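Uncharacterized protein (Legionella pneumophila subsp. pneumophila, PDB 5T2X) is of unknown function and folds as an all-helical protein of the DUF5630 family, found here as a single chain. Local coordinates at residues E15-I19 / K48-S53; L43-I47 / V95-F100; Y143-K147 / N182-L186. All blocks are in the same frame, centred on the assembly; numbering follows the deposited sequence.

Contact 1 of 3, residues E15-I19 / K48-S53; sequences ELKKI and KYTELS
I19 and Y49 make the apolar centre of this contact. I19 CG1 sits over one face of the Y49 ring, 3.7 Å from the ring centroid, in a CH-pi contact. It is offset toward the rim of the ring. The first torsion of I19 (chi1 -67°) points CG1 to the ring and L52, and CG2 to S53. CG1 carries CD1 on toward L52, where I19 CD1 meets L52 CD1 at 3.7 Å. On the other branch, I19 CG2 is 4.1 Å from S53 CB.

K18 adds a contact at the far end of the ring, where its CB lies 3.3 Å from Y49 OH.

The charged contact is a salt bridge between E15 and K48 on the more exposed side. The two side chains meet at about a right angle. K48 runs extended and then bends at its last torsion (chi4 -62°), which turns NZ to E15 OE2. K48 NZ to E15 OE2 is modelled at 2.4 Å, very short, so its exact length is doubtful.

S53 OG is held outside the contact, by E23 and by the backbone N of I56. S53 thus serves as N-cap of helix 54-60. The short helical segments cross at -84°, nearly perpendicular. This is helix-on-helix packing within the all-helical fold, with the first turn of helix 15-27 set across the last turn of helix 43-52.

Contact 2 of 3, residues L43-I47 / V95-F100; sequences LTTLI and VKGIYF
I47 and Y99 centre a partly buried helix-helix packing contact in the all-helical fold, between the start of helix 43-52 and the N-terminal half of helix 91-111. The short segments cross at -121°, with axes 11.3 Å apart.

I47 splits its contacts between two aromatic rings. Its CD1 approaches the Y99 ring obliquely, and I47 CD1 to Y99 CD2 is 3.5 Å. Its other branch turns to F100, with I47 CG2 3.6 Å from F100 CZ. The stem of K96 lies alongside I47, the two chains running in opposite directions.

L43 comes to the same side of the Y99 ring as I47. L43 CD2 lies 3.8 Å from V95 CG1 and also reaches Y99 CB. Helix 66-76 closes in beside this patch, where F76 touches L43 and L73 touches V95. F100 also packs on helix 117-128 through F122.

Y99 has its CG anti to the backbone N (chi1 168°), which sends the ring across to helix 43-52. Its hydroxyl ends beside the exposed T44. The two side chains cross at about a right angle. A hydrogen bond joins T44 OG1 to Y99 OH at 2.7 Å.

Contact 3 of 3, residues Y143-K147 / N182-L186; sequences YEKYK and NLAIL
Y143 and Y146 reach from the C-terminal end of helix 132-147 to that of helix 169-185. This is a surface contact in the all-helical array, where the ends of two helices pack side by side. Helix 153-167 separates them in sequence and also meets both segments: T157 touches Y143, and S154 touches both Y146 and L183.

Both tyrosines set CG anti to the backbone N. Their rings point across to the other helix. N182 is turned differently. N182 CB rests on the Y143 ring, 3.5 Å from Y143 CE1. The first torsion of N182 (chi1 -66°) then swings the amide so that ND2 lies over one face. The ring and amide planes are 49° apart, so they do not stack flat.

L183 and L186 each send a methyl to the Y146 ring, both obliquely. L183 CD2 is 3.6 Å from Y146 CE2. L186 CD1 is shared more widely: it lies 3.7 Å from Y143 CZ and also touches the stem of K147.

Both hydroxyls have polar partners. A water joins Y146 OH to the carbonyl O of L183, to which it donates. Y143 OH donates directly to N182 O at 2.8 Å, standing 40° out of the carbonyl plane.

From the N terminus, helix 15-27 comes first. Contact 1 closes a loop of 28 residues by joining its start to the end of helix 43-52. Contact 2 opens inside that loop, at 43-47, and closes 47 residues later at 95-100 on helix 91-111. The first two contacts therefore cross along the chain. They share helix 43-52 and touch directly, with E51 against F100 and T50 against K96. Together they tie helix 15-27 through helix 43-52 to helix 91-111. Contact 3 follows in series. It closes a loop of 34 residues that spans helix 153-167. It lies about 32 Å from contact 2, centre to centre, on the opposite side of the chain's centre.

Contact 1 of 3, residues E15-I19 / K48-S53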
ATOM      1  N   GLU A  15       7.917 -30.221   9.714  1.00 77.14           N
ATOM      2  CA  GLU A  15       7.711 -29.091   8.814  1.00 82.24           C
ATOM      3  C   GLU A  15       8.265 -29.382   7.425  1.00 79.80           C
ATOM      4  O   GLU A  15       7.609 -29.103   6.415  1.00 65.86           O
ATOM      5  CB  GLU A  15       8.360 -27.836   9.395  1.00 86.87           C
ATOM      6  CG  GLU A  15       8.262 -26.613   8.504  1.00 86.49           C
ATOM      7  CD  GLU A  15       9.342 -25.594   8.806  1.00 93.89           C
ATOM      8  OE1 GLU A  15      10.452 -25.715   8.246  1.00 95.05           O
ATOM      9  OE2 GLU A  15       9.084 -24.678   9.614  1.00 94.24           O
ATOM     10  N   LEU A  16       9.475 -29.943   7.355  1.00 85.55           N
ATOM     11  CA  LEU A  16      10.046 -30.310   6.064  1.00 83.85           C
ATOM     12  C   LEU A  16       9.256 -31.429   5.401  1.00 72.87           C
ATOM     13  O   LEU A  16       9.137 -31.459   4.171  1.00 73.14           O
ATOM     14  CB  LEU A  16      11.509 -30.721   6.231  1.00 88.72           C
ATOM     15  CG  LEU A  16      12.496 -29.602   6.565  1.00 98.44           C
ATOM     16  CD1 LEU A  16      13.883 -30.169   6.819  1.00 98.96           C
ATOM     17  CD2 LEU A  16      12.532 -28.573   5.444  1.00100.38           C
ATOM     18  N   LYS A  17       8.707 -32.352   6.193  1.00 62.19           N
ATOM     19  CA  LYS A  17       7.907 -33.427   5.619  1.00 61.34           C
ATOM     20  C   LYS A  17       6.565 -32.906   5.117  1.00 50.33           C
ATOM     21  O   LYS A  17       6.112 -33.289   4.032  1.00 48.86           O
ATOM     22  CB  LYS A  17       7.705 -34.539   6.650  1.00 59.63           C
ATOM     23  CG  LYS A  17       6.942 -35.740   6.116  1.00 69.03           C
ATOM     24  CD  LYS A  17       7.684 -36.392   4.958  1.00 77.77           C
ATOM     25  CE  LYS A  17       6.819 -37.430   4.261  1.00 83.26           C
ATOM     26  NZ  LYS A  17       6.319 -38.461   5.211  1.00 87.39           N
ATOM     27  N   LYS A  18       5.921 -32.024   5.885  1.00 46.21           N
ATOM     28  CA  LYS A  18       4.612 -31.514   5.491  1.00 41.62           C
ATOM     29  C   LYS A  18       4.690 -30.662   4.231  1.00 46.27           C
ATOM     30  O   LYS A  18       3.750 -30.663   3.428  1.00 44.56           O
ATOM     31  CB  LYS A  18       3.991 -30.724   6.642  1.00 34.64           C
ATOM     32  CG  LYS A  18       3.542 -31.598   7.803  1.00 40.39           C
ATOM     33  CD  LYS A  18       3.270 -30.783   9.056  1.00 39.48           C
ATOM     34  CE  LYS A  18       2.941 -31.692  10.231  1.00 36.81           C
ATOM     35  NZ  LYS A  18       2.809 -30.935  11.506  1.00 53.21           N
ATOM     36  N   ILE A  19       5.794 -29.937   4.034  1.00 49.43           N
ATOM     37  CA  ILE A  19       5.955 -29.161   2.807  1.00 49.82           C
ATOM     38  C   ILE A  19       6.115 -30.089   1.609  1.00 41.95           C
ATOM     39  O   ILE A  19       5.543 -29.847   0.539  1.00 40.51           O
ATOM     40  CB  ILE A  19       7.143 -28.190   2.939  1.00 53.86           C
ATOM     41  CG1 ILE A  19       6.839 -27.117   3.986  1.00 57.28           C
ATOM     42  CG2 ILE A  19       7.464 -27.544   1.601  1.00 48.46           C
ATOM     43  CD1 ILE A  19       7.936 -26.086   4.142  1.00 58.42           C
ATOM     44  N   LYS A  48       4.007 -19.082   5.026  1.00 31.31           N
ATOM     45  CA  LYS A  48       5.334 -19.631   5.283  1.00 38.56           C
ATOM     46  C   LYS A  48       5.705 -20.707   4.268  1.00 44.80           C
ATOM     47  O   LYS A  48       6.882 -20.846   3.918  1.00 51.18           O
ATOM     48  CB  LYS A  48       5.395 -20.180   6.706  1.00 44.99           C
ATOM     49  CG  LYS A  48       6.751 -20.710   7.125  1.00 56.06           C
ATOM     50  CD  LYS A  48       6.837 -20.806   8.636  1.00 75.99           C
ATOM     51  CE  LYS A  48       7.906 -21.787   9.058  1.00 87.13           C
ATOM     52  NZ  LYS A  48       7.580 -23.150   8.560  1.00 95.78           N
ATOM     53  N   TYR A  49       4.723 -21.468   3.780  1.00 49.91           N
ATOM     54  CA  TYR A  49       5.020 -22.479   2.767  1.00 39.79           C
ATOM     55  C   TYR A  49       5.385 -21.836   1.434  1.00 38.86           C
ATOM     56  O   TYR A  49       6.285 -22.317   0.736  1.00 41.96           O
ATOM     57  CB  TYR A  49       3.834 -23.429   2.592  1.00 38.59           C
ATOM     58  CG  TYR A  49       3.721 -24.497   3.659  1.00 34.52           C
ATOM     59  CD1 TYR A  49       4.501 -24.452   4.808  1.00 37.22           C
ATOM     60  CD2 TYR A  49       2.840 -25.560   3.508  1.00 32.41           C
ATOM     61  CE1 TYR A  49       4.397 -25.430   5.783  1.00 36.98           C
ATOM     62  CE2 TYR A  49       2.731 -26.544   4.475  1.00 40.37           C
ATOM     63  CZ  TYR A  49       3.510 -26.474   5.610  1.00 44.33           C
ATOM     64  OH  TYR A  49       3.402 -27.451   6.571  1.00 47.29           O
ATOM     65  N   THR A  50       4.699 -20.750   1.064  1.00 37.50           N
ATOM     66  CA  THR A  50       5.015 -20.077  -0.192  1.00 39.84           C
ATOM     67  C   THR A  50       6.407 -19.459  -0.165  1.00 47.11           C
ATOM     68  O   THR A  50       7.027 -19.287  -1.220  1.00 51.81           O
ATOM     69  CB  THR A  50       3.969 -19.001  -0.501  1.00 38.32           C
ATOM     70  OG1 THR A  50       4.004 -17.987   0.511  1.00 42.62           O
ATOM     71  CG2 THR A  50       2.576 -19.610  -0.557  1.00 37.43           C
ATOM     72  N   GLU A  51       6.917 -19.124   1.022  1.00 41.32           N
ATOM     73  CA  GLU A  51       8.255 -18.551   1.116  1.00 50.80           C
ATOM     74  C   GLU A  51       9.340 -19.617   1.070  1.00 50.54           C
ATOM     75  O   GLU A  51      10.444 -19.351   0.584  1.00 57.38           O
ATOM     76  CB  GLU A  51       8.387 -17.727   2.398  1.00 37.52           C
ATOM     77  CG  GLU A  51       7.474 -16.513   2.455  1.00 48.47           C
ATOM     78  CD  GLU A  51       7.642 -15.715   3.734  1.00 55.11           C
ATOM     79  OE1 GLU A  51       8.298 -16.219   4.670  1.00 59.12           O
ATOM     80  OE2 GLU A  51       7.118 -14.584   3.803  1.00 53.92           O
ATOM     81  N   LEU A  52       9.049 -20.821   1.560  1.00 45.15           N
ATOM     82  CA  LEU A  52      10.042 -21.883   1.641  1.00 49.76           C
ATOM     83  C   LEU A  52      10.060 -22.792   0.421  1.00 55.77           C
ATOM     84  O   LEU A  52      10.985 -23.601   0.289  1.00 68.50           O
ATOM     85  CB  LEU A  52       9.802 -22.735   2.892  1.00 38.21           C
ATOM     86  CG  LEU A  52      10.023 -22.058   4.244  1.00 48.20           C
ATOM     87  CD1 LEU A  52       9.712 -23.024   5.378  1.00 47.53           C
ATOM     88  CD2 LEU A  52      11.449 -21.537   4.351  1.00 37.88           C
ATOM     89  N   SER A  53       9.077 -22.682  -0.471  1.00 47.74           N
ATOM     90  CA  SER A  53       8.937 -23.621  -1.578  1.00 44.99           C
ATOM     91  C   SER A  53       8.565 -22.871  -2.846  1.00 50.79           C
ATOM     92  O   SER A  53       7.533 -22.195  -2.888  1.00 59.93           O
ATOM     93  CB  SER A  53       7.883 -24.683  -1.263  1.00 45.63           C
ATOM     94  OG  SER A  53       7.614 -25.486  -2.399  1.00 47.46           O
TER

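Contact 2 of 3, residues L43-I47 / V95-F100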
ATOM      1  N   LEU A  43      -3.393 -19.129   7.825  1.00 30.04           N
ATOM      2  CA  LEU A  43      -2.728 -18.173   6.947  1.00 31.60           C
ATOM      3  C   LEU A  43      -1.239 -18.065   7.255  1.00 39.38           C
ATOM      4  O   LEU A  43      -0.432 -17.869   6.340  1.00 50.24           O
ATOM      5  CB  LEU A  43      -3.402 -16.802   7.054  1.00 30.44           C
ATOM      6  CG  LEU A  43      -2.914 -15.730   6.077  1.00 33.53           C
ATOM      7  CD1 LEU A  43      -2.923 -16.256   4.651  1.00 34.54           C
ATOM      8  CD2 LEU A  43      -3.773 -14.482   6.188  1.00 27.86           C
ATOM      9  N   THR A  44      -0.854 -18.198   8.528  1.00 36.29           N
ATOM     10  CA  THR A  44       0.561 -18.132   8.883  1.00 42.43           C
ATOM     11  C   THR A  44       1.344 -19.252   8.212  1.00 37.47           C
ATOM     12  O   THR A  44       2.413 -19.021   7.636  1.00 38.92           O
ATOM     13  CB  THR A  44       0.730 -18.198  10.402  1.00 43.81           C
ATOM     14  OG1 THR A  44       0.084 -17.073  11.010  1.00 52.24           O
ATOM     15  CG2 THR A  44       2.211 -18.188  10.769  1.00 33.62           C
ATOM     16  N   THR A  45       0.817 -20.477   8.265  1.00 33.23           N
ATOM     17  CA  THR A  45       1.525 -21.610   7.680  1.00 32.97           C
ATOM     18  C   THR A  45       1.476 -21.567   6.157  1.00 36.95           C
ATOM     19  O   THR A  45       2.463 -21.905   5.491  1.00 38.37           O
ATOM     20  CB  THR A  45       0.933 -22.918   8.204  1.00 42.30           C
ATOM     21  OG1 THR A  45       0.913 -22.891   9.636  1.00 42.05           O
ATOM     22  CG2 THR A  45       1.764 -24.105   7.741  1.00 40.68           C
ATOM     23  N   LEU A  46       0.340 -21.153   5.590  1.00 29.50           N
ATOM     24  CA  LEU A  46       0.227 -21.042   4.138  1.00 32.17           C
ATOM     25  C   LEU A  46       1.265 -20.077   3.579  1.00 37.92           C
ATOM     26  O   LEU A  46       1.980 -20.397   2.623  1.00 36.02           O
ATOM     27  CB  LEU A  46      -1.183 -20.595   3.752  1.00 32.50           C
ATOM     28  CG  LEU A  46      -1.388 -20.201   2.284  1.00 38.51           C
ATOM     29  CD1 LEU A  46      -1.179 -21.394   1.359  1.00 31.52           C
ATOM     30  CD2 LEU A  46      -2.764 -19.588   2.069  1.00 36.87           C
ATOM     31  N   ILE A  47       1.361 -18.883   4.169  1.00 33.70           N
ATOM     32  CA  ILE A  47       2.335 -17.900   3.704  1.00 38.54           C
ATOM     33  C   ILE A  47       3.753 -18.425   3.894  1.00 41.35           C
ATOM     34  O   ILE A  47       4.617 -18.256   3.025  1.00 46.90           O
ATOM     35  CB  ILE A  47       2.121 -16.558   4.429  1.00 32.66           C
ATOM     36  CG1 ILE A  47       0.774 -15.954   4.030  1.00 35.04           C
ATOM     37  CG2 ILE A  47       3.258 -15.596   4.126  1.00 29.54           C
ATOM     38  CD1 ILE A  47       0.475 -14.639   4.702  1.00 34.72           C
ATOM     39  N   VAL A  95      -3.565 -10.053   0.559  1.00 35.67           N
ATOM     40  CA  VAL A  95      -3.715 -10.826   1.789  1.00 31.50           C
ATOM     41  C   VAL A  95      -2.403 -10.864   2.564  1.00 30.68           C
ATOM     42  O   VAL A  95      -2.379 -10.656   3.784  1.00 31.75           O
ATOM     43  CB  VAL A  95      -4.226 -12.243   1.472  1.00 31.50           C
ATOM     44  CG1 VAL A  95      -4.187 -13.112   2.717  1.00 22.51           C
ATOM     45  CG2 VAL A  95      -5.637 -12.180   0.912  1.00 23.18           C
ATOM     46  N   LYS A  96      -1.293 -11.136   1.873  1.00 25.93           N
ATOM     47  CA  LYS A  96       0.003 -11.149   2.546  1.00 31.45           C
ATOM     48  C   LYS A  96       0.334  -9.781   3.124  1.00 33.70           C
ATOM     49  O   LYS A  96       0.867  -9.680   4.236  1.00 35.57           O
ATOM     50  CB  LYS A  96       1.101 -11.595   1.581  1.00 31.17           C
ATOM     51  CG  LYS A  96       0.999 -13.034   1.115  1.00 27.08           C
ATOM     52  CD  LYS A  96       2.101 -13.334   0.114  1.00 31.65           C
ATOM     53  CE  LYS A  96       1.960 -14.720  -0.485  1.00 32.17           C
ATOM     54  NZ  LYS A  96       2.978 -14.949  -1.547  1.00 34.22           N
ATOM     55  N   GLY A  97       0.027  -8.714   2.383  1.00 33.14           N
ATOM     56  CA  GLY A  97       0.295  -7.376   2.883  1.00 25.65           C
ATOM     57  C   GLY A  97      -0.497  -7.052   4.134  1.00 31.86           C
ATOM     58  O   GLY A  97       0.024  -6.440   5.070  1.00 36.52           O
ATOM     59  N   ILE A  98      -1.767  -7.460   4.170  1.00 37.31           N
ATOM     60  CA  ILE A  98      -2.584  -7.244   5.360  1.00 32.48           C
ATOM     61  C   ILE A  98      -2.070  -8.085   6.520  1.00 35.43           C
ATOM     62  O   ILE A  98      -1.991  -7.613   7.661  1.00 30.36           O
ATOM     63  CB  ILE A  98      -4.062  -7.546   5.053  1.00 32.76           C
ATOM     64  CG1 ILE A  98      -4.627  -6.517   4.074  1.00 37.94           C
ATOM     65  CG2 ILE A  98      -4.885  -7.580   6.334  1.00 30.21           C
ATOM     66  CD1 ILE A  98      -5.972  -6.909   3.500  1.00 43.89           C
ATOM     67  N   TYR A  99      -1.704  -9.341   6.248  1.00 28.40           N
ATOM     68  CA  TYR A  99      -1.233 -10.224   7.310  1.00 25.45           C
ATOM     69  C   TYR A  99       0.063  -9.706   7.923  1.00 30.35           C
ATOM     70  O   TYR A  99       0.182  -9.592   9.149  1.00 35.18           O
ATOM     71  CB  TYR A  99      -1.043 -11.642   6.771  1.00 27.82           C
ATOM     72  CG  TYR A  99      -0.296 -12.548   7.724  1.00 30.16           C
ATOM     73  CD1 TYR A  99      -0.952 -13.177   8.775  1.00 28.86           C
ATOM     74  CD2 TYR A  99       1.070 -12.767   7.578  1.00 29.86           C
ATOM     75  CE1 TYR A  99      -0.269 -14.000   9.653  1.00 28.65           C
ATOM     76  CE2 TYR A  99       1.760 -13.588   8.449  1.00 33.60           C
ATOM     77  CZ  TYR A  99       1.086 -14.202   9.484  1.00 32.35           C
ATOM     78  OH  TYR A  99       1.771 -15.019  10.351  1.00 38.65           O
ATOM     79  N   PHE A 100       1.051  -9.394   7.081  1.00 31.96           N
ATOM     80  CA  PHE A 100       2.330  -8.912   7.592  1.00 26.30           C
ATOM     81  C   PHE A 100       2.176  -7.590   8.331  1.00 31.90           C
ATOM     82  O   PHE A 100       2.892  -7.340   9.306  1.00 37.69           O
ATOM     83  CB  PHE A 100       3.335  -8.773   6.448  1.00 27.95           C
ATOM     84  CG  PHE A 100       3.866 -10.085   5.941  1.00 35.22           C
ATOM     85  CD1 PHE A 100       4.189 -11.103   6.823  1.00 32.95           C
ATOM     86  CD2 PHE A 100       4.037 -10.303   4.583  1.00 35.63           C
ATOM     87  CE1 PHE A 100       4.679 -12.311   6.361  1.00 33.77           C
ATOM     88  CE2 PHE A 100       4.524 -11.509   4.113  1.00 33.59           C
ATOM     89  CZ  PHE A 100       4.846 -12.515   5.003  1.00 33.66           C
TER

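Contact 3 of 3, residues Y143-K147 / N182-L186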
ATOM      1  N   TYR A 143      10.198   9.599   8.072  1.00 27.13           N
ATOM      2  CA  TYR A 143      10.060  11.039   8.271  1.00 32.17           C
ATOM      3  C   TYR A 143      10.529  11.450   9.660  1.00 30.56           C
ATOM      4  O   TYR A 143      11.195  12.480   9.816  1.00 38.37           O
ATOM      5  CB  TYR A 143       8.613  11.473   8.047  1.00 29.15           C
ATOM      6  CG  TYR A 143       8.397  12.951   8.282  1.00 34.80           C
ATOM      7  CD1 TYR A 143       8.828  13.890   7.354  1.00 31.87           C
ATOM      8  CD2 TYR A 143       7.772  13.409   9.435  1.00 28.72           C
ATOM      9  CE1 TYR A 143       8.640  15.243   7.563  1.00 31.30           C
ATOM     10  CE2 TYR A 143       7.576  14.762   9.653  1.00 32.66           C
ATOM     11  CZ  TYR A 143       8.012  15.674   8.714  1.00 35.39           C
ATOM     12  OH  TYR A 143       7.823  17.020   8.920  1.00 42.10           O
ATOM     13  N   GLU A 144      10.185  10.664  10.683  1.00 30.65           N
ATOM     14  CA  GLU A 144      10.648  10.973  12.032  1.00 35.49           C
ATOM     15  C   GLU A 144      12.160  10.822  12.141  1.00 32.51           C
ATOM     16  O   GLU A 144      12.810  11.578  12.872  1.00 40.00           O
ATOM     17  CB  GLU A 144       9.937  10.081  13.049  1.00 24.18           C
ATOM     18  CG  GLU A 144       8.433  10.314  13.130  1.00 34.37           C
ATOM     19  CD  GLU A 144       8.077  11.728  13.560  1.00 55.62           C
ATOM     20  OE1 GLU A 144       8.852  12.337  14.329  1.00 52.18           O
ATOM     21  OE2 GLU A 144       7.021  12.234  13.125  1.00 61.55           O
ATOM     22  N   LYS A 145      12.735   9.852  11.425  1.00 27.05           N
ATOM     23  CA  LYS A 145      14.189   9.748  11.349  1.00 29.25           C
ATOM     24  C   LYS A 145      14.785  10.995  10.707  1.00 31.96           C
ATOM     25  O   LYS A 145      15.780  11.545  11.192  1.00 31.82           O
ATOM     26  CB  LYS A 145      14.588   8.501  10.556  1.00 28.85           C
ATOM     27  CG  LYS A 145      14.234   7.183  11.219  1.00 32.97           C
ATOM     28  CD  LYS A 145      15.320   6.738  12.174  1.00 41.69           C
ATOM     29  CE  LYS A 145      14.978   5.405  12.815  1.00 48.53           C
ATOM     30  NZ  LYS A 145      16.037   4.958  13.762  1.00 55.15           N
ATOM     31  N   TYR A 146      14.184  11.449   9.607  1.00 28.73           N
ATOM     32  CA  TYR A 146      14.652  12.663   8.950  1.00 30.23           C
ATOM     33  C   TYR A 146      14.456  13.881   9.843  1.00 40.23           C
ATOM     34  O   TYR A 146      15.324  14.760   9.907  1.00 35.33           O
ATOM     35  CB  TYR A 146      13.922  12.840   7.617  1.00 28.00           C
ATOM     36  CG  TYR A 146      14.170  14.163   6.929  1.00 26.98           C
ATOM     37  CD1 TYR A 146      15.446  14.533   6.528  1.00 26.41           C
ATOM     38  CD2 TYR A 146      13.121  15.032   6.660  1.00 29.46           C
ATOM     39  CE1 TYR A 146      15.673  15.738   5.892  1.00 27.98           C
ATOM     40  CE2 TYR A 146      13.338  16.238   6.024  1.00 28.93           C
ATOM     41  CZ  TYR A 146      14.616  16.585   5.642  1.00 31.97           C
ATOM     42  OH  TYR A 146      14.836  17.783   5.008  1.00 27.75           O
ATOM     43  N   LYS A 147      13.330  13.937  10.557  1.00 41.84           N
ATOM     44  CA  LYS A 147      13.032  15.093  11.396  1.00 39.61           C
ATOM     45  C   LYS A 147      14.018  15.230  12.550  1.00 39.28           C
ATOM     46  O   LYS A 147      14.335  16.352  12.959  1.00 38.98           O
ATOM     47  CB  LYS A 147      11.602  14.992  11.925  1.00 35.71           C
ATOM     48  CG  LYS A 147      11.127  16.203  12.710  1.00 46.11           C
ATOM     49  CD  LYS A 147       9.690  16.015  13.171  1.00 58.09           C
ATOM     50  CE  LYS A 147       9.192  17.223  13.946  1.00 61.95           C
ATOM     51  NZ  LYS A 147       7.798  17.023  14.431  1.00 68.45           N
ATOM     52  N   ASN A 182       4.872  17.637   4.548  1.00 36.90           N
ATOM     53  CA  ASN A 182       5.696  17.443   5.736  1.00 37.22           C
ATOM     54  C   ASN A 182       7.169  17.700   5.449  1.00 38.39           C
ATOM     55  O   ASN A 182       7.899  18.160   6.333  1.00 44.83           O
ATOM     56  CB  ASN A 182       5.496  16.032   6.284  1.00 33.28           C
ATOM     57  CG  ASN A 182       4.092  15.806   6.806  1.00 43.58           C
ATOM     58  OD1 ASN A 182       3.224  16.670   6.680  1.00 56.58           O
ATOM     59  ND2 ASN A 182       3.859  14.637   7.392  1.00 52.53           N
ATOM     60  N   LEU A 183       7.626  17.410   4.227  1.00 33.81           N
ATOM     61  CA  LEU A 183       9.008  17.715   3.874  1.00 32.14           C
ATOM     62  C   LEU A 183       9.207  19.206   3.637  1.00 36.75           C
ATOM     63  O   LEU A 183      10.291  19.735   3.909  1.00 36.41           O
ATOM     64  CB  LEU A 183       9.426  16.912   2.640  1.00 31.18           C
ATOM     65  CG  LEU A 183       9.591  15.403   2.841  1.00 34.40           C
ATOM     66  CD1 LEU A 183       9.920  14.712   1.528  1.00 28.82           C
ATOM     67  CD2 LEU A 183      10.666  15.113   3.876  1.00 30.56           C
ATOM     68  N   ALA A 184       8.177  19.899   3.142  1.00 39.07           N
ATOM     69  CA  ALA A 184       8.278  21.341   2.945  1.00 43.61           C
ATOM     70  C   ALA A 184       8.386  22.084   4.269  1.00 41.48           C
ATOM     71  O   ALA A 184       9.017  23.145   4.333  1.00 45.63           O
ATOM     72  CB  ALA A 184       7.075  21.850   2.152  1.00 39.41           C
ATOM     73  N   ILE A 185       7.778  21.548   5.331  1.00 43.67           N
ATOM     74  CA  ILE A 185       7.843  22.194   6.639  1.00 49.76           C
ATOM     75  C   ILE A 185       9.281  22.248   7.140  1.00 44.12           C
ATOM     76  O   ILE A 185       9.714  23.248   7.725  1.00 48.54           O
ATOM     77  CB  ILE A 185       6.921  21.465   7.638  1.00 54.48           C
ATOM     78  CG1 ILE A 185       5.463  21.555   7.183  1.00 65.73           C
ATOM     79  CG2 ILE A 185       7.079  22.038   9.037  1.00 56.55           C
ATOM     80  CD1 ILE A 185       4.960  22.973   7.022  1.00 68.75           C
ATOM     81  N   LEU A 186      10.044  21.182   6.911  1.00 44.15           N
ATOM     82  CA  LEU A 186      11.419  21.091   7.381  1.00 43.26           C
ATOM     83  C   LEU A 186      12.434  21.588   6.360  1.00 45.85           C
ATOM     84  O   LEU A 186      13.638  21.535   6.630  1.00 55.37           O
ATOM     85  CB  LEU A 186      11.748  19.644   7.764  1.00 34.30           C
ATOM     86  CG  LEU A 186      10.822  18.994   8.794  1.00 42.55           C
ATOM     87  CD1 LEU A 186      11.207  17.541   9.026  1.00 46.62           C
ATOM     88  CD2 LEU A 186      10.837  19.774  10.100  1.00 42.72           C
TER
HETATM   89  O   HOH W   1      12.850  18.771   3.599  1.00 29.28           O